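Local atomic coordinates of beta-n-acetylhexosaminidase (Streptococcus pneumoniae, PDB entry 4AZI), a protein that hydrolyses terminal beta-linked N-acetylhexosamine residues as a family 20 glycoside hydrolase, being one catalytic module of the pneumococcal exo-beta-D-N-acetylglucosaminidase StrH. Residues Ala95-Leu100 against Met167-Gly172; Lys296-Thr301 against Met346-Asp351; Glu366-Ile371 against Leu393-Asn398. The protein carries 2 engineered substitutions. All coordinates share one frame; numbering follows the deposited sequence.

Interaction 1: Ala95-Leu100 against Met167-Gly172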
ATOM      1  N   ALA A  95      -1.681 -19.357   1.872  1.00 14.72           N
ATOM      2  CA  ALA A  95      -3.034 -19.650   2.332  1.00 15.08           C
ATOM      3  C   ALA A  95      -3.656 -18.493   3.113  1.00 15.34           C
ATOM      4  O   ALA A  95      -4.853 -18.223   2.993  1.00 15.62           O
ATOM      5  CB  ALA A  95      -3.036 -20.920   3.171  1.00 14.80           C
ATOM      6  N   GLU A  96      -2.844 -17.814   3.916  1.00 15.26           N
ATOM      7  CA  GLU A  96      -3.330 -16.687   4.704  1.00 14.91           C
ATOM      8  C   GLU A  96      -3.650 -15.436   3.863  1.00 14.45           C
ATOM      9  O   GLU A  96      -4.697 -14.813   4.058  1.00 14.17           O
ATOM     10  CB  GLU A  96      -2.354 -16.353   5.835  1.00 15.23           C
ATOM     11  CG  GLU A  96      -2.267 -17.412   6.926  1.00 15.44           C
ATOM     12  CD  GLU A  96      -1.199 -17.104   7.955  1.00 16.05           C
ATOM     13  OE1 GLU A  96      -0.106 -16.635   7.570  1.00 15.46           O
ATOM     14  OE2 GLU A  96      -1.451 -17.329   9.160  1.00 16.31           O
ATOM     15  N   VAL A  97      -2.762 -15.064   2.940  1.00 13.96           N
ATOM     16  CA  VAL A  97      -3.032 -13.918   2.062  1.00 13.39           C
ATOM     17  C   VAL A  97      -4.219 -14.219   1.134  1.00 13.18           C
ATOM     18  O   VAL A  97      -5.043 -13.342   0.872  1.00 12.64           O
ATOM     19  CB  VAL A  97      -1.774 -13.459   1.284  1.00 13.24           C
ATOM     20  CG1 VAL A  97      -2.122 -12.442   0.205  1.00 13.17           C
ATOM     21  CG2 VAL A  97      -0.732 -12.874   2.230  1.00 13.30           C
ATOM     22  N   THR A  98      -4.317 -15.460   0.655  1.00 13.42           N
ATOM     23  CA  THR A  98      -5.448 -15.872  -0.192  1.00 13.61           C
ATOM     24  C   THR A  98      -6.769 -15.664   0.567  1.00 14.08           C
ATOM     25  O   THR A  98      -7.714 -15.083   0.025  1.00 14.28           O
ATOM     26  CB  THR A  98      -5.307 -17.338  -0.679  1.00 13.51           C
ATOM     27  OG1 THR A  98      -4.046 -17.501  -1.341  1.00 13.51           O
ATOM     28  CG2 THR A  98      -6.428 -17.722  -1.643  1.00 12.98           C
ATOM     29  N   GLU A  99      -6.807 -16.110   1.822  1.00 14.26           N
ATOM     30  CA  GLU A  99      -7.979 -15.945   2.688  1.00 14.56           C
ATOM     31  C   GLU A  99      -8.302 -14.476   2.989  1.00 14.48           C
ATOM     32  O   GLU A  99      -9.473 -14.104   3.038  1.00 14.32           O
ATOM     33  CB  GLU A  99      -7.810 -16.727   3.999  1.00 15.45           C
ATOM     34  CG  GLU A  99      -8.912 -16.467   5.026  1.00 16.71           C
ATOM     35  CD  GLU A  99      -8.946 -17.475   6.171  1.00 17.39           C
ATOM     36  OE1 GLU A  99      -8.006 -18.291   6.293  1.00 18.79           O
ATOM     37  OE2 GLU A  99      -9.921 -17.455   6.947  0.50 17.16           O
ATOM     38  N   LEU A 100      -7.274 -13.653   3.203  1.00 14.24           N
ATOM     39  CA  LEU A 100      -7.488 -12.221   3.465  1.00 14.13           C
ATOM     40  C   LEU A 100      -8.132 -11.537   2.257  1.00 14.49           C
ATOM     41  O   LEU A 100      -9.080 -10.761   2.399  1.00 14.57           O
ATOM     42  CB  LEU A 100      -6.175 -11.523   3.860  1.00 13.40           C
ATOM     43  CG  LEU A 100      -6.211 -10.024   4.187  1.00 13.21           C
ATOM     44  CD1 LEU A 100      -6.981  -9.737   5.479  1.00 12.88           C
ATOM     45  CD2 LEU A 100      -4.790  -9.492   4.291  1.00 12.84           C
ATOM     46  N   MET A 167       4.136 -11.158  -8.263  1.00 10.79           N
ATOM     47  CA  MET A 167       3.171 -10.599  -9.210  1.00 10.73           C
ATOM     48  C   MET A 167       2.316 -11.708  -9.855  1.00 10.83           C
ATOM     49  O   MET A 167       1.114 -11.515 -10.087  1.00 10.81           O
ATOM     50  CB  MET A 167       3.877  -9.776 -10.289  1.00 10.88           C
ATOM     51  CG  MET A 167       4.405  -8.425  -9.857  1.00 10.56           C
ATOM     52  SD  MET A 167       5.172  -7.656 -11.303  1.00 10.67           S
ATOM     53  CE  MET A 167       5.520  -5.993 -10.712  1.00 10.56           C
ATOM     54  N   ASP A 168       2.940 -12.865 -10.111  1.00 10.45           N
ATOM     55  CA  ASP A 168       2.238 -14.055 -10.595  1.00 10.50           C
ATOM     56  C   ASP A 168       1.106 -14.482  -9.644  1.00 10.56           C
ATOM     57  O   ASP A 168      -0.009 -14.764 -10.096  1.00 10.56           O
ATOM     58  CB  ASP A 168       3.226 -15.208 -10.917  1.00 10.30           C
ATOM     59  CG  ASP A 168       4.118 -14.901 -12.145  1.00 10.65           C
ATOM     60  OD1 ASP A 168       3.736 -14.038 -12.944  1.00 10.23           O
ATOM     61  OD2 ASP A 168       5.200 -15.512 -12.323  1.00 11.06           O
ATOM     62  N   PHE A 169       1.373 -14.493  -8.338  1.00 10.51           N
ATOM     63  CA  PHE A 169       0.328 -14.840  -7.356  1.00 10.61           C
ATOM     64  C   PHE A 169      -0.820 -13.812  -7.300  1.00 10.63           C
ATOM     65  O   PHE A 169      -1.988 -14.197  -7.254  1.00 10.49           O
ATOM     66  CB  PHE A 169       0.933 -15.082  -5.966  1.00 10.82           C
ATOM     67  CG  PHE A 169      -0.082 -15.105  -4.853  1.00 10.89           C
ATOM     68  CD1 PHE A 169      -0.784 -16.274  -4.554  1.00 10.92           C
ATOM     69  CD2 PHE A 169      -0.340 -13.957  -4.102  1.00 10.91           C
ATOM     70  CE1 PHE A 169      -1.721 -16.295  -3.531  1.00 10.80           C
ATOM     71  CE2 PHE A 169      -1.282 -13.971  -3.075  1.00 10.83           C
ATOM     72  CZ  PHE A 169      -1.977 -15.139  -2.799  1.00 10.87           C
ATOM     73  N   PHE A 170      -0.488 -12.521  -7.322  1.00 10.48           N
ATOM     74  CA  PHE A 170      -1.500 -11.460  -7.255  1.00 10.76           C
ATOM     75  C   PHE A 170      -2.273 -11.233  -8.557  1.00 10.95           C
ATOM     76  O   PHE A 170      -3.395 -10.737  -8.509  1.00 11.01           O
ATOM     77  CB  PHE A 170      -0.900 -10.133  -6.748  1.00 10.66           C
ATOM     78  CG  PHE A 170      -0.446 -10.186  -5.321  1.00 10.66           C
ATOM     79  CD1 PHE A 170      -1.359 -10.377  -4.297  1.00 10.52           C
ATOM     80  CD2 PHE A 170       0.904 -10.056  -5.001  1.00 10.65           C
ATOM     81  CE1 PHE A 170      -0.940 -10.437  -2.975  1.00 10.68           C
ATOM     82  CE2 PHE A 170       1.332 -10.119  -3.683  1.00 10.61           C
ATOM     83  CZ  PHE A 170       0.408 -10.312  -2.668  1.00 10.59           C
ATOM     84  N   ALA A 171      -1.681 -11.594  -9.701  1.00 11.38           N
ATOM     85  CA  ALA A 171      -2.362 -11.489 -10.993  1.00 11.70           C
ATOM     86  C   ALA A 171      -3.743 -12.119 -10.924  1.00 11.84           C
ATOM     87  O   ALA A 171      -3.882 -13.303 -10.617  1.00 12.01           O
ATOM     88  CB  ALA A 171      -1.534 -12.130 -12.105  1.00 11.70           C
ATOM     89  N   GLY A 172      -4.765 -11.310 -11.176  1.00 12.08           N
ATOM     90  CA  GLY A 172      -6.147 -11.766 -11.116  1.00 12.45           C
ATOM     91  C   GLY A 172      -6.741 -11.892  -9.724  1.00 12.81           C
ATOM     92  O   GLY A 172      -7.873 -12.340  -9.582  1.00 13.01           O
TER

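Interaction 2: Lys296-Thr301 against Met346-Asp351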
ATOM      1  N   LYS A 296      -1.256  14.579  16.010  1.00 17.73           N
ATOM      2  CA  LYS A 296      -1.167  15.392  14.800  1.00 17.90           C
ATOM      3  C   LYS A 296      -1.807  14.708  13.579  1.00 17.24           C
ATOM      4  O   LYS A 296      -2.482  15.365  12.772  1.00 16.91           O
ATOM      5  CB  LYS A 296       0.299  15.745  14.527  1.00 19.32           C
ATOM      6  CG  LYS A 296       0.556  16.518  13.237  1.00 20.73           C
ATOM      7  CD  LYS A 296       0.029  17.947  13.302  1.00 22.36           C
ATOM      8  CE  LYS A 296       0.979  18.871  14.046  1.00 22.96           C
ATOM      9  NZ  LYS A 296       0.499  20.282  13.988  1.00 24.55           N
ATOM     10  N   ALA A 297      -1.580  13.402  13.444  1.00 16.49           N
ATOM     11  CA  ALA A 297      -2.204  12.606  12.382  1.00 16.17           C
ATOM     12  C   ALA A 297      -3.722  12.740  12.454  1.00 15.76           C
ATOM     13  O   ALA A 297      -4.387  12.998  11.443  1.00 15.71           O
ATOM     14  CB  ALA A 297      -1.787  11.145  12.481  1.00 15.50           C
ATOM     15  N   ILE A 298      -4.258  12.570  13.657  1.00 15.71           N
ATOM     16  CA  ILE A 298      -5.691  12.723  13.903  1.00 15.62           C
ATOM     17  C   ILE A 298      -6.199  14.123  13.550  1.00 15.42           C
ATOM     18  O   ILE A 298      -7.249  14.252  12.904  1.00 15.71           O
ATOM     19  CB  ILE A 298      -6.071  12.309  15.345  1.00 15.67           C
ATOM     20  CG1 ILE A 298      -5.932  10.790  15.481  1.00 15.79           C
ATOM     21  CG2 ILE A 298      -7.492  12.762  15.675  1.00 15.54           C
ATOM     22  CD1 ILE A 298      -6.006  10.253  16.899  1.00 16.14           C
ATOM     23  N   GLU A 299      -5.459  15.152  13.976  0.50 15.33           N
ATOM     24  CA  GLU A 299      -5.762  16.544  13.628  0.50 15.37           C
ATOM     25  C   GLU A 299      -5.834  16.700  12.113  0.50 15.13           C
ATOM     26  O   GLU A 299      -6.824  17.208  11.584  0.50 15.10           O
ATOM     27  CB  GLU A 299      -4.709  17.509  14.206  0.50 15.85           C
ATOM     28  CG  GLU A 299      -5.050  18.987  14.030  0.50 16.41           C
ATOM     29  CD  GLU A 299      -3.882  19.917  14.335  0.50 17.08           C
ATOM     30  OE1 GLU A 299      -2.765  19.420  14.588  0.50 17.50           O
ATOM     31  OE2 GLU A 299      -4.074  21.153  14.313  0.50 17.41           O
ATOM     32  N   ASN A 300      -4.797  16.224  11.425  1.00 14.88           N
ATOM     33  CA  ASN A 300      -4.670  16.396   9.965  1.00 14.65           C
ATOM     34  C   ASN A 300      -5.744  15.710   9.116  1.00 14.43           C
ATOM     35  O   ASN A 300      -5.991  16.133   7.980  1.00 14.46           O
ATOM     36  CB  ASN A 300      -3.278  15.976   9.471  1.00 14.60           C
ATOM     37  CG  ASN A 300      -2.171  16.877   9.984  1.00 14.77           C
ATOM     38  OD1 ASN A 300      -1.041  16.427  10.166  1.00 15.07           O
ATOM     39  ND2 ASN A 300      -2.476  18.153  10.193  1.00 14.45           N
ATOM     40  N   THR A 301      -6.372  14.658   9.642  1.00 14.32           N
ATOM     41  CA  THR A 301      -7.496  14.029   8.934  1.00 15.15           C
ATOM     42  C   THR A 301      -8.636  15.017   8.699  1.00 15.63           C
ATOM     43  O   THR A 301      -9.422  14.847   7.768  1.00 15.98           O
ATOM     44  CB  THR A 301      -8.063  12.783   9.647  1.00 15.08           C
ATOM     45  OG1 THR A 301      -8.594  13.146  10.932  1.00 15.33           O
ATOM     46  CG2 THR A 301      -7.002  11.701   9.790  1.00 14.66           C
ATOM     47  N   MET A 346      -8.445   5.944  11.571  1.00 14.57           N
ATOM     48  CA  MET A 346      -9.320   5.574  10.465  1.00 14.54           C
ATOM     49  C   MET A 346     -10.699   6.217  10.563  1.00 14.39           C
ATOM     50  O   MET A 346     -11.213   6.713   9.570  1.00 13.67           O
ATOM     51  CB  MET A 346      -9.478   4.056  10.376  1.00 14.52           C
ATOM     52  CG  MET A 346      -8.236   3.332   9.897  1.00 14.84           C
ATOM     53  SD  MET A 346      -8.423   1.552  10.030  1.00 15.22           S
ATOM     54  CE  MET A 346      -9.572   1.233   8.689  1.00 14.97           C
ATOM     55  N   THR A 347     -11.288   6.190  11.760  1.00 14.11           N
ATOM     56  CA  THR A 347     -12.625   6.739  11.991  1.00 14.30           C
ATOM     57  C   THR A 347     -12.653   8.254  11.763  1.00 14.50           C
ATOM     58  O   THR A 347     -13.566   8.769  11.110  1.00 14.69           O
ATOM     59  CB  THR A 347     -13.134   6.390  13.410  1.00 14.19           C
ATOM     60  OG1 THR A 347     -13.134   4.967  13.577  1.00 13.85           O
ATOM     61  CG2 THR A 347     -14.543   6.925  13.643  1.00 14.40           C
ATOM     62  N   ALA A 348     -11.644   8.950  12.285  1.00 14.29           N
ATOM     63  CA  ALA A 348     -11.509  10.399  12.107  1.00 14.72           C
ATOM     64  C   ALA A 348     -11.463  10.822  10.630  1.00 14.42           C
ATOM     65  O   ALA A 348     -12.161  11.754  10.228  1.00 14.22           O
ATOM     66  CB  ALA A 348     -10.284  10.910  12.851  1.00 14.74           C
ATOM     67  N   PHE A 349     -10.654  10.124   9.834  1.00 14.24           N
ATOM     68  CA  PHE A 349     -10.553  10.375   8.383  1.00 14.11           C
ATOM     69  C   PHE A 349     -11.902  10.139   7.680  1.00 14.31           C
ATOM     70  O   PHE A 349     -12.311  10.931   6.834  1.00 14.17           O
ATOM     71  CB  PHE A 349      -9.442   9.510   7.768  1.00 13.88           C
ATOM     72  CG  PHE A 349      -9.000   9.943   6.386  1.00 14.25           C
ATOM     73  CD1 PHE A 349      -8.833  11.293   6.067  1.00 14.13           C
ATOM     74  CD2 PHE A 349      -8.708   8.988   5.411  1.00 14.40           C
ATOM     75  CE1 PHE A 349      -8.413  11.677   4.794  1.00 14.58           C
ATOM     76  CE2 PHE A 349      -8.288   9.368   4.140  1.00 14.39           C
ATOM     77  CZ  PHE A 349      -8.136  10.714   3.833  1.00 14.57           C
ATOM     78  N   ALA A 350     -12.594   9.061   8.049  1.00 14.44           N
ATOM     79  CA  ALA A 350     -13.917   8.780   7.488  1.00 14.91           C
ATOM     80  C   ALA A 350     -14.938   9.837   7.920  1.00 15.38           C
ATOM     81  O   ALA A 350     -15.712  10.326   7.095  1.00 15.34           O
ATOM     82  CB  ALA A 350     -14.384   7.384   7.876  1.00 14.75           C
ATOM     83  N   ASP A 351     -14.921  10.194   9.205  1.00 15.62           N
ATOM     84  CA  ASP A 351     -15.870  11.175   9.755  1.00 16.14           C
ATOM     85  C   ASP A 351     -15.722  12.579   9.180  1.00 16.10           C
ATOM     86  O   ASP A 351     -16.714  13.292   9.013  1.00 16.30           O
ATOM     87  CB  ASP A 351     -15.799  11.214  11.284  1.00 16.01           C
ATOM     88  CG  ASP A 351     -16.561  10.075  11.930  1.00 16.34           C
ATOM     89  OD1 ASP A 351     -17.342   9.398  11.224  1.00 16.64           O
ATOM     90  OD2 ASP A 351     -16.384   9.848  13.140  1.00 16.38           O
TER

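Interaction 3: Glu366-Ile371 against Leu393-Asn398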
ATOM      1  N   GLU A 366     -25.729  -9.182   6.771  1.00 24.47           N
ATOM      2  CA  GLU A 366     -26.170 -10.115   7.811  1.00 25.84           C
ATOM      3  C   GLU A 366     -27.661 -10.432   7.709  1.00 26.44           C
ATOM      4  O   GLU A 366     -28.071 -11.582   7.908  1.00 26.62           O
ATOM      5  CB  GLU A 366     -25.853  -9.568   9.208  1.00 26.35           C
ATOM      6  CG  GLU A 366     -24.380  -9.610   9.584  1.00 28.12           C
ATOM      7  CD  GLU A 366     -24.060  -8.826  10.850  1.00 29.61           C
ATOM      8  OE1 GLU A 366     -24.997  -8.346  11.525  1.00 30.75           O
ATOM      9  OE2 GLU A 366     -22.861  -8.685  11.170  1.00 30.32           O
ATOM     10  N   GLU A 367     -28.470  -9.417   7.412  1.00 26.67           N
ATOM     11  CA  GLU A 367     -29.903  -9.632   7.209  1.00 28.09           C
ATOM     12  C   GLU A 367     -30.210 -10.412   5.927  1.00 28.55           C
ATOM     13  O   GLU A 367     -31.103 -11.261   5.924  1.00 29.09           O
ATOM     14  CB  GLU A 367     -30.691  -8.315   7.255  1.00 28.76           C
ATOM     15  CG  GLU A 367     -30.981  -7.804   8.664  1.00 29.90           C
ATOM     16  CD  GLU A 367     -31.706  -8.818   9.536  1.00 30.75           C
ATOM     17  OE1 GLU A 367     -32.914  -9.055   9.315  1.00 31.49           O
ATOM     18  OE2 GLU A 367     -31.059  -9.387  10.442  1.00 31.16           O
ATOM     19  N   LEU A 368     -29.466 -10.133   4.853  1.00 28.87           N
ATOM     20  CA  LEU A 368     -29.631 -10.857   3.590  1.00 29.62           C
ATOM     21  C   LEU A 368     -29.303 -12.345   3.721  1.00 30.89           C
ATOM     22  O   LEU A 368     -30.001 -13.188   3.157  1.00 31.74           O
ATOM     23  CB  LEU A 368     -28.799 -10.228   2.462  1.00 28.54           C
ATOM     24  CG  LEU A 368     -29.295  -8.918   1.826  1.00 28.56           C
ATOM     25  CD1 LEU A 368     -28.291  -8.402   0.806  1.00 27.62           C
ATOM     26  CD2 LEU A 368     -30.669  -9.079   1.184  1.00 28.19           C
ATOM     27  N   ALA A 369     -28.255 -12.661   4.478  1.00 31.36           N
ATOM     28  CA  ALA A 369     -27.841 -14.050   4.686  1.00 32.99           C
ATOM     29  C   ALA A 369     -28.860 -14.878   5.481  1.00 34.22           C
ATOM     30  O   ALA A 369     -28.751 -16.107   5.542  1.00 35.30           O
ATOM     31  CB  ALA A 369     -26.468 -14.101   5.344  1.00 33.04           C
ATOM     32  N   LYS A 370     -29.849 -14.205   6.069  1.00 34.74           N
ATOM     33  CA  LYS A 370     -30.913 -14.862   6.840  1.00 35.70           C
ATOM     34  C   LYS A 370     -32.081 -15.355   5.975  1.00 37.51           C
ATOM     35  O   LYS A 370     -32.964 -16.072   6.466  1.00 38.47           O
ATOM     36  CB  LYS A 370     -31.431 -13.935   7.946  1.00 34.87           C
ATOM     37  CG  LYS A 370     -30.445 -13.709   9.081  1.00 33.84           C
ATOM     38  CD  LYS A 370     -30.984 -12.718  10.094  1.00 33.14           C
ATOM     39  CE  LYS A 370     -29.958 -12.429  11.175  1.00 33.30           C
ATOM     40  NZ  LYS A 370     -30.498 -11.497  12.203  1.00 32.63           N
ATOM     41  N   ILE A 371     -32.089 -14.966   4.698  1.00 37.80           N
ATOM     42  CA  ILE A 371     -33.100 -15.425   3.743  1.00 38.48           C
ATOM     43  C   ILE A 371     -32.884 -16.907   3.411  1.00 39.61           C
ATOM     44  O   ILE A 371     -31.745 -17.373   3.401  1.00 39.44           O
ATOM     45  CB  ILE A 371     -33.070 -14.594   2.447  1.00 38.32           C
ATOM     46  N   LEU A 393     -33.777  -1.525  -1.095  1.00 20.81           N
ATOM     47  CA  LEU A 393     -32.394  -1.388  -0.637  1.00 19.86           C
ATOM     48  C   LEU A 393     -31.582  -0.459  -1.541  1.00 19.59           C
ATOM     49  O   LEU A 393     -31.673  -0.541  -2.763  1.00 19.05           O
ATOM     50  CB  LEU A 393     -31.718  -2.760  -0.559  1.00 20.25           C
ATOM     51  CG  LEU A 393     -32.323  -3.806   0.391  1.00 20.45           C
ATOM     52  CD1 LEU A 393     -31.536  -5.106   0.327  1.00 20.50           C
ATOM     53  CD2 LEU A 393     -32.411  -3.291   1.820  1.00 20.42           C
ATOM     54  N   ASN A 394     -30.807   0.433  -0.925  1.00 18.77           N
ATOM     55  CA  ASN A 394     -29.970   1.384  -1.656  1.00 18.07           C
ATOM     56  C   ASN A 394     -28.505   1.077  -1.362  1.00 17.78           C
ATOM     57  O   ASN A 394     -28.047   1.259  -0.229  1.00 17.08           O
ATOM     58  CB  ASN A 394     -30.311   2.823  -1.245  1.00 17.64           C
ATOM     59  CG  ASN A 394     -29.629   3.872  -2.113  1.00 17.80           C
ATOM     60  OD1 ASN A 394     -28.615   3.612  -2.760  1.00 17.13           O
ATOM     61  ND2 ASN A 394     -30.181   5.086  -2.107  1.00 17.88           N
ATOM     62  N   TYR A 395     -27.780   0.614  -2.381  1.00 17.62           N
ATOM     63  CA  TYR A 395     -26.367   0.247  -2.226  1.00 18.27           C
ATOM     64  C   TYR A 395     -25.401   1.420  -2.440  1.00 17.58           C
ATOM     65  O   TYR A 395     -24.184   1.262  -2.318  1.00 18.04           O
ATOM     66  CB  TYR A 395     -26.020  -0.944  -3.133  1.00 19.73           C
ATOM     67  CG  TYR A 395     -26.672  -2.233  -2.682  1.00 21.35           C
ATOM     68  CD1 TYR A 395     -26.047  -3.056  -1.746  1.00 22.44           C
ATOM     69  CD2 TYR A 395     -27.922  -2.624  -3.174  1.00 22.04           C
ATOM     70  CE1 TYR A 395     -26.638  -4.236  -1.319  1.00 23.41           C
ATOM     71  CE2 TYR A 395     -28.523  -3.806  -2.750  1.00 22.93           C
ATOM     72  CZ  TYR A 395     -27.875  -4.606  -1.824  1.00 23.27           C
ATOM     73  OH  TYR A 395     -28.453  -5.780  -1.391  1.00 25.34           O
ATOM     74  N   ASN A 396     -25.953   2.603  -2.698  1.00 16.54           N
ATOM     75  CA  ASN A 396     -25.164   3.770  -3.087  1.00 15.50           C
ATOM     76  C   ASN A 396     -25.030   4.852  -2.013  1.00 15.01           C
ATOM     77  O   ASN A 396     -24.685   5.992  -2.327  1.00 14.35           O
ATOM     78  CB  ASN A 396     -25.754   4.393  -4.361  1.00 15.37           C
ATOM     79  CG  ASN A 396     -26.016   3.373  -5.451  1.00 15.23           C
ATOM     80  OD1 ASN A 396     -25.187   2.511  -5.727  1.00 15.08           O
ATOM     81  ND2 ASN A 396     -27.169   3.482  -6.087  1.00 15.15           N
ATOM     82  N   LEU A 397     -25.306   4.503  -0.754  1.00 14.47           N
ATOM     83  CA  LEU A 397     -25.337   5.499   0.320  1.00 14.41           C
ATOM     84  C   LEU A 397     -23.955   5.778   0.921  1.00 14.12           C
ATOM     85  O   LEU A 397     -23.159   4.861   1.126  1.00 13.74           O
ATOM     86  CB  LEU A 397     -26.348   5.105   1.415  1.00 14.34           C
ATOM     87  CG  LEU A 397     -27.825   5.043   0.973  1.00 14.44           C
ATOM     88  CD1 LEU A 397     -28.685   4.335   2.009  1.00 14.49           C
ATOM     89  CD2 LEU A 397     -28.383   6.427   0.667  1.00 14.28           C
ATOM     90  N   ASN A 398     -23.681   7.056   1.175  1.00 14.28           N
ATOM     91  CA  ASN A 398     -22.422   7.464   1.794  1.00 14.58           C
ATOM     92  C   ASN A 398     -22.565   7.531   3.311  1.00 14.76           C
ATOM     93  O   ASN A 398     -23.657   7.295   3.843  1.00 14.47           O
ATOM     94  CB  ASN A 398     -21.871   8.771   1.183  1.00 14.48           C
ATOM     95  CG  ASN A 398     -22.741   9.993   1.466  1.00 14.87           C
ATOM     96  OD1 ASN A 398     -23.357  10.115   2.523  1.00 14.60           O
ATOM     97  ND2 ASN A 398     -22.768  10.918   0.517  1.00 14.99           N
TER

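Interaction 1: Ala95-Leu100 against Met167-Gly172
Thr-98 OG1 is shared between a polar and an aromatic neighbour: it is hydrogen-bonded to Gln-94 O one turn back in its own helix, and it rests at the rim of Phe-169, 3.4 Å from CE1. The oxygen lies in the ring plane, so it meets the C-H edge and not the pi face. Beside it, Val-97 CG1 approaches the same rim at Phe-169 CE2, 3.7 Å away. That methyl is anti to the backbone N (chi1 170°), which carries it across the gap, and it also meets Phe-170 CE1 at 3.9 Å. The two phenyl groups are turned steeply against each other: Phe-169 CD2 stands 3.6 Å above the plane of the Phe-170 ring, over its centre. The outer edge of Phe-169 (CE1, CZ, CE2) packs against Val-97 and Thr-98. Lys-173 makes a cation-pi contact with this ring and hydrogen-bonds Phe-169 O near the helix end, while Phe-53 meets the ring edge-to-face. The contact buries 133 Å², and the backbones stay apart, the CA atoms of Thr-98 and Phe-170 being 9.2 Å from each other. In the barrel, helices 94-106 and 153-170 precede and follow strand 110-117, on which Leu-100 packs through Leu-111 and Phe-170 through Pro-113; helix 24-37 lies against the Leu-100 side of helix 94-106.

Interaction 2: Lys296-Thr301 against Met346-Asp351
Van der Waals packing carries this contact, and Thr-301 does most of it against Ala-348 and Phe-349. Its OG1 lies 3.4 Å from Ala-348 CB, a polar atom set against a methyl group. Its CB sits 3.7 Å from Phe-349 CA, directly against the opposing backbone, and CG2 adds a contact with Phe-349 CB at 3.9 Å. Ile-298 contributes more loosely, its CG2 being 4.4 Å from Ala-348 CB. The small size of Thr-301 and Ala-348 fits the close approach: the CA atoms of Thr-301 and Phe-349 are just 4.8 Å apart, and the short helical axes come within 8.7 Å at an angle of 16°, nearly parallel.

The aromatic part is the Phe-349 ring, which leaves the interface on its inner side. Thr-301 O lies in the ring plane at the edge, and the ring also meets Trp-279, Ser-324 and Leu-326 of the neighbouring barrel strands.

The shortest hydrogen bond here stays within helix 294-303. A chi1 of 63° sets Thr-301 OG1 between its own backbone N and carbonyl carbon, from where it donates to Ile-298 O at 2.6 Å with a C=O...donor angle of 141°. This short bond satisfies the hydroxyl while it faces Ala-348, and fixes the rotation that turns CG2 toward Phe-349. Asn-300 O instead bonds outside the helix, receiving Trp-279 NE1 from strand 271-282.

Helix 294-303 joins strand 271-282 to strand 321-329, and helix 339-352 follows the latter, so the two are successive outer helices with their directions aligned, as the repeated beta-alpha-beta crossovers of a (beta/alpha)8 TIM barrel require.

Interaction 3: Glu366-Ile371 against Leu393-Asn398
Leu-368 spreads its two methyl groups over different partners, CD1 toward Tyr-395 and CD2 toward Leu-393. Its CB already points at the loop, and chi1 of -75° sets CG anti to the carbonyl carbon, beside the backbone N. A chi2 of 176° then puts CD1 in the extended position, at Tyr-395, and leaves CD2 for Leu-393. CD1 reaches Tyr-395 OH at 3.4 Å. Tyr-395 arrives from the opposite direction, and although its CB starts off to one side, the long phenol brings its end up to the leucine. The Leu-393 side chain takes a similar shape, sliding past Leu-368 in the opposing sense, with its CD1 4.2 Å from Leu-368 CD2. Both loop side chains also rest on Leu-364, one turn earlier in the same helix.

Polar bonds run within each segment. Asn-394 OD1 accepts from Asn-396 N at 2.8 Å, an Asx turn, and Lys-370 NZ forms a salt bridge nearly along the C-O axis of Glu-367 OE2.

Across the gap, then, methyl groups and a hydroxyl oxygen meet, burying 85 Å² without a directional bond; the loop's polar anchors lie elsewhere, Tyr-361 OH bonding Asn-394 O and Leu-397 N, and Arg-358 bonding Tyr-395 O.

Interactions 1 and 2 belong to the same barrel but lie on opposite sides of the chain's centre, their own centres about 30 Å apart and their nearest atoms about 12 Å. Interaction 3 is peripheral, about 29 Å from the chain's centre to its own, and comes nearest to interaction 2, at about 8 Å between nearest atoms; helix 362-368 is the next helix after 339-352. None of the six segments contains a residue of the inhibitor pocket. The relation to the pocket is indirect: interaction 1 packs on the outside of strand 110-117, after which comes His-120, while Tyr-280 and Trp-329 sit on strands 271-282 and 321-329, which interaction 2 backs.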